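PDB 6AU1: putative hemin storage protein from Bordetella bronchiseptica, which cleaves deacetylated poly-beta-1,6-N-acetylglucosamine, a biofilm polysaccharide, through the glycoside hydrolase domain that makes up this chain. Local coordinates for residues Gln302-Arg307 with Pro336-Ala341; Lys110-Thr115 with Leu130-Pro135. One frame throughout, in Å; residues are numbered along the deposited sequence.

Interaction 1. Residues Gln302-Arg307 with Pro336-Ala341; sequences QARDWR and PDDFIA
Pro336 lies against three side chains of Gln302-Arg307, and its ring carbons carry the apolar part of the contact. Pro336 CD sits 3.5 Å from Arg304 CB and 3.7 Å from Trp306 CZ2. Ala303 CB lies 3.6 Å from Pro336 O, a small side chain where backbone comes near. Trp306 offers a broad indole, and Pro336 CD and CG rest beside it near CZ2 and NE1. The peptide bond before Pro336 is cis, which proline tolerates well. These residues stand where the parallel neighbours 297-305 and 332-335 end in the TIM-type barrel of the glycoside hydrolase domain; Ala303 is still paired through its backbone with Tyr335, and Tyr16 of helix 14-17 touches Arg304 and Pro336. The polar link runs through water. Arg304 CG is anti to the backbone N (chi1 180°) and the chain stays extended to NE, which carries Arg304 NH1 out to a water at 2.9 Å; that water donates to Asp338 OD2 at 3.2 Å. Arg304 NH1 and Asp338 OD2 are 4.5 Å apart, beyond a salt bridge, and no N-H points at the oxygen; only the charges attract. Within the strand end, Gln302 NE2 donates to Arg304 O at 3.0 Å, nearly straight at 168°.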
# COMPACT_ATOMS: atom_id res chain seq x y z
N GLN A 302 12.20 4.18 -4.13
CA GLN A 302 12.60 2.77 -4.17
C GLN A 302 14.08 2.62 -3.87
O GLN A 302 14.91 3.37 -4.39
CB GLN A 302 12.25 2.13 -5.52
CG GLN A 302 12.98 2.68 -6.72
CD GLN A 302 12.44 2.10 -8.03
OE1 GLN A 302 11.83 2.81 -8.82
NE2 GLN A 302 12.67 0.80 -8.26
N ALA A 303 14.41 1.65 -3.02
CA ALA A 303 15.79 1.36 -2.67
C ALA A 303 16.31 0.13 -3.43
O ALA A 303 17.50 -0.20 -3.35
CB ALA A 303 15.92 1.14 -1.17
N ARG A 304 15.42 -0.53 -4.15
CA ARG A 304 15.79 -1.72 -4.89
C ARG A 304 15.21 -1.65 -6.30
O ARG A 304 14.12 -1.12 -6.51
CB ARG A 304 15.29 -2.98 -4.15
CG ARG A 304 15.62 -4.29 -4.85
CD ARG A 304 15.44 -5.49 -3.91
NE ARG A 304 15.76 -6.74 -4.59
CZ ARG A 304 16.99 -7.22 -4.73
NH1 ARG A 304 18.03 -6.56 -4.22
NH2 ARG A 304 17.19 -8.36 -5.38
N ASP A 305 15.98 -2.15 -7.25
CA ASP A 305 15.52 -2.29 -8.62
C ASP A 305 14.99 -3.72 -8.74
O ASP A 305 15.75 -4.65 -9.01
CB ASP A 305 16.68 -2.00 -9.59
CG ASP A 305 16.26 -2.02 -11.04
OD1 ASP A 305 15.28 -2.70 -11.37
OD2 ASP A 305 16.95 -1.36 -11.85
N TRP A 306 13.69 -3.90 -8.51
CA TRP A 306 13.11 -5.25 -8.44
C TRP A 306 13.12 -5.96 -9.79
O TRP A 306 13.12 -7.19 -9.84
CB TRP A 306 11.67 -5.22 -7.90
CG TRP A 306 11.51 -4.66 -6.52
CD1 TRP A 306 11.68 -5.31 -5.34
CD2 TRP A 306 11.10 -3.33 -6.19
NE1 TRP A 306 11.43 -4.47 -4.29
CE2 TRP A 306 11.07 -3.24 -4.78
CE3 TRP A 306 10.76 -2.20 -6.95
CZ2 TRP A 306 10.72 -2.07 -4.12
CZ3 TRP A 306 10.42 -1.04 -6.29
CH2 TRP A 306 10.40 -0.98 -4.89
N ARG A 307 13.13 -5.20 -10.88
CA ARG A 307 13.06 -5.82 -12.19
C ARG A 307 14.37 -6.53 -12.53
O ARG A 307 14.35 -7.64 -13.08
CB ARG A 307 12.70 -4.78 -13.27
CG ARG A 307 13.83 -3.89 -13.76
CD ARG A 307 13.38 -2.99 -14.90
NE ARG A 307 12.44 -1.97 -14.45
CZ ARG A 307 11.60 -1.32 -15.25
NH1 ARG A 307 11.59 -1.58 -16.55
NH2 ARG A 307 10.78 -0.40 -14.76
N PRO A 336 12.52 -1.24 -0.40
CA PRO A 336 12.49 -2.00 0.85
C PRO A 336 13.75 -1.80 1.67
O PRO A 336 14.75 -1.30 1.16
CB PRO A 336 12.41 -3.44 0.34
CG PRO A 336 13.35 -3.40 -0.88
CD PRO A 336 13.24 -1.98 -1.45
N ASP A 337 13.71 -2.20 2.93
CA ASP A 337 14.95 -2.24 3.70
C ASP A 337 15.55 -3.63 3.59
O ASP A 337 14.95 -4.63 4.02
CB ASP A 337 14.70 -1.88 5.16
CG ASP A 337 15.98 -1.57 5.89
OD1 ASP A 337 16.58 -0.53 5.58
OD2 ASP A 337 16.41 -2.39 6.73
N ASP A 338 16.73 -3.71 2.98
CA ASP A 338 17.44 -4.98 2.86
C ASP A 338 18.41 -5.07 4.02
O ASP A 338 19.62 -4.85 3.86
CB ASP A 338 18.16 -5.07 1.51
CG ASP A 338 18.72 -6.45 1.22
OD1 ASP A 338 18.65 -7.35 2.08
OD2 ASP A 338 19.25 -6.63 0.10
N PHE A 339 17.88 -5.38 5.20
CA PHE A 339 18.67 -5.29 6.43
C PHE A 339 19.79 -6.33 6.50
O PHE A 339 20.80 -6.10 7.16
CB PHE A 339 17.76 -5.40 7.66
CG PHE A 339 16.69 -6.44 7.53
CD1 PHE A 339 16.94 -7.75 7.89
CD2 PHE A 339 15.43 -6.11 7.03
CE1 PHE A 339 15.97 -8.72 7.77
CE2 PHE A 339 14.46 -7.08 6.90
CZ PHE A 339 14.73 -8.38 7.27
N ILE A 340 19.62 -7.46 5.82
CA ILE A 340 20.66 -8.48 5.84
C ILE A 340 21.88 -8.05 5.01
O ILE A 340 23.02 -8.35 5.37
CB ILE A 340 20.12 -9.82 5.33
CG1 ILE A 340 18.96 -10.29 6.21
CG2 ILE A 340 21.22 -10.88 5.33
CD1 ILE A 340 18.52 -11.71 5.95
N ALA A 341 21.65 -7.35 3.91
CA ALA A 341 22.76 -6.91 3.06
C ALA A 341 23.20 -5.48 3.38
O ALA A 341 24.02 -4.91 2.67
CB ALA A 341 22.37 -7.01 1.59
O HOH W 1 18.25 -4.53 -2.14

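Interaction 2. Residues Lys110-Thr115 with Leu130-Pro135; sequences KVVQST and LSPFHP
Lys110 is bent at chi2 (-52°), laying its methylenes over one face of the His134 imidazole, and His134 CG lies anti to its own backbone N (chi1 -163°), which swings the ring toward Lys110. Lys110 CG stands over the ring centre, 3.9 Å from the His134 centroid, a CH-pi contact, and Lys110 CD comes within 3.6 Å of His134 NE2. Lysine suits this place because its long aliphatic stem can cover a flat ring while its amine remains beyond. The backbones join in a single bridge between Val111 and Leu130, whose CA atoms are 4.0 Å apart. Ser131 N donates to Lys110 O at 2.8 Å. Val112 CG2 packs 3.6 Å from Leu130 O, and Leu130 CD2 reaches back beside Lys110 O. Ser131 opens a type I turn and an ST turn, its OG accepting from Phe133 N and also bonded to Asp170; the turn delivers His134 to the N-cap of helix 135-151, where ND1 bonds Asp136 N. At the other nitrogen, one water in the ring plane lies 3.0 Å from His134 NE2 and accepts from Lys110 NZ. The N-H aimed at ND1 and the ammonium nearby would both tend to keep the imidazole uncharged.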
# COMPACT_ATOMS: atom_id res chain seq x y z
N LYS A 110 -15.13 -14.85 -5.25
CA LYS A 110 -15.92 -13.63 -5.36
C LYS A 110 -14.98 -12.47 -5.63
O LYS A 110 -14.81 -11.57 -4.80
CB LYS A 110 -16.76 -13.38 -4.10
CG LYS A 110 -17.65 -14.56 -3.70
CD LYS A 110 -18.51 -15.03 -4.87
CE LYS A 110 -19.49 -16.12 -4.41
NZ LYS A 110 -20.25 -16.70 -5.56
N VAL A 111 -14.38 -12.51 -6.82
CA VAL A 111 -13.31 -11.60 -7.18
C VAL A 111 -13.78 -10.53 -8.16
O VAL A 111 -14.84 -10.66 -8.77
CB VAL A 111 -12.12 -12.36 -7.81
CG1 VAL A 111 -11.48 -13.30 -6.78
CG2 VAL A 111 -12.59 -13.14 -9.06
N VAL A 112 -12.97 -9.48 -8.29
CA VAL A 112 -13.21 -8.42 -9.27
C VAL A 112 -13.24 -9.00 -10.68
O VAL A 112 -12.33 -9.73 -11.08
CB VAL A 112 -12.12 -7.33 -9.18
CG1 VAL A 112 -12.21 -6.35 -10.38
CG2 VAL A 112 -12.21 -6.60 -7.83
N GLN A 113 -14.29 -8.68 -11.42
CA GLN A 113 -14.42 -9.16 -12.79
C GLN A 113 -14.17 -8.01 -13.75
O GLN A 113 -14.33 -6.85 -13.39
CB GLN A 113 -15.80 -9.78 -13.02
CG GLN A 113 -16.08 -11.01 -12.16
CD GLN A 113 -17.46 -11.60 -12.41
OE1 GLN A 113 -18.03 -11.41 -13.49
NE2 GLN A 113 -18.00 -12.29 -11.43
N SER A 114 -13.74 -8.36 -14.96
CA SER A 114 -13.48 -7.40 -16.03
C SER A 114 -14.32 -7.75 -17.26
O SER A 114 -14.53 -8.93 -17.55
CB SER A 114 -12.00 -7.38 -16.41
OG SER A 114 -11.78 -6.77 -17.67
N THR A 115 -14.78 -6.75 -18.00
CA THR A 115 -15.55 -7.04 -19.21
C THR A 115 -14.69 -7.62 -20.34
O THR A 115 -15.22 -8.21 -21.29
CB THR A 115 -16.23 -5.76 -19.76
OG1 THR A 115 -15.23 -4.77 -20.04
CG2 THR A 115 -17.21 -5.20 -18.74
N LEU A 130 -10.42 -9.59 -4.24
CA LEU A 130 -11.81 -9.86 -3.92
C LEU A 130 -12.65 -8.64 -4.32
O LEU A 130 -12.16 -7.51 -4.30
CB LEU A 130 -11.98 -10.15 -2.42
CG LEU A 130 -11.37 -11.48 -1.96
CD1 LEU A 130 -11.44 -11.59 -0.44
CD2 LEU A 130 -12.13 -12.63 -2.62
N SER A 131 -13.90 -8.88 -4.71
CA SER A 131 -14.80 -7.78 -5.03
C SER A 131 -15.38 -7.12 -3.79
O SER A 131 -16.13 -7.74 -3.04
CB SER A 131 -15.96 -8.28 -5.90
OG SER A 131 -16.86 -7.20 -6.16
N PRO A 132 -15.05 -5.84 -3.57
CA PRO A 132 -15.61 -5.17 -2.38
C PRO A 132 -17.10 -4.86 -2.55
O PRO A 132 -17.73 -4.37 -1.62
CB PRO A 132 -14.78 -3.89 -2.28
CG PRO A 132 -14.43 -3.58 -3.71
CD PRO A 132 -14.22 -4.93 -4.37
N PHE A 133 -17.66 -5.15 -3.73
CA PHE A 133 -19.09 -5.02 -3.96
C PHE A 133 -19.89 -6.26 -3.52
O PHE A 133 -21.11 -6.20 -3.40
CB PHE A 133 -19.36 -4.73 -5.45
CG PHE A 133 -18.71 -3.47 -5.94
CD1 PHE A 133 -19.33 -2.24 -5.77
CD2 PHE A 133 -17.46 -3.51 -6.55
CE1 PHE A 133 -18.74 -1.06 -6.22
CE2 PHE A 133 -16.86 -2.34 -6.99
CZ PHE A 133 -17.49 -1.12 -6.82
N HIS A 134 -19.20 -7.38 -3.30
CA HIS A 134 -19.86 -8.61 -2.87
C HIS A 134 -19.93 -8.65 -1.34
O HIS A 134 -18.91 -8.52 -0.67
CB HIS A 134 -19.12 -9.84 -3.39
CG HIS A 134 -19.93 -11.09 -3.33
ND1 HIS A 134 -20.22 -11.74 -2.15
CD2 HIS A 134 -20.52 -11.82 -4.31
CE1 HIS A 134 -20.95 -12.81 -2.40
NE2 HIS A 134 -21.15 -12.88 -3.71
N PRO A 135 -21.14 -8.82 -0.79
CA PRO A 135 -21.32 -8.79 0.67
C PRO A 135 -20.49 -9.83 1.42
O PRO A 135 -20.06 -9.54 2.54
CB PRO A 135 -22.82 -9.06 0.85
CG PRO A 135 -23.30 -9.60 -0.46
CD PRO A 135 -22.42 -8.98 -1.50
O HOH W 2 -22.14 -14.70 -5.90

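From the N terminus, the chain lays down strands 8-12, 43-47 and 89-94 before it enters the long connection to helix 135-151. Interaction 2 closes a loop there, with 14 residues between its segments and neither helix nor strand among them, and so holds an irregular excursion to the start of that helix. The barrel then continues through strands 156-159, 230-235 and 262-266 before interaction 1 opens at the end of strand 297-305. Its loop takes in strand 310-311, helix 314-326 and strand 332-335, joining two neighbouring barrel strands at their ends. The contacts are in series, neither nested nor crossed, and lie on opposite sides of the chain's centre. The centres of interactions 1 and 2 are about 33 Å apart.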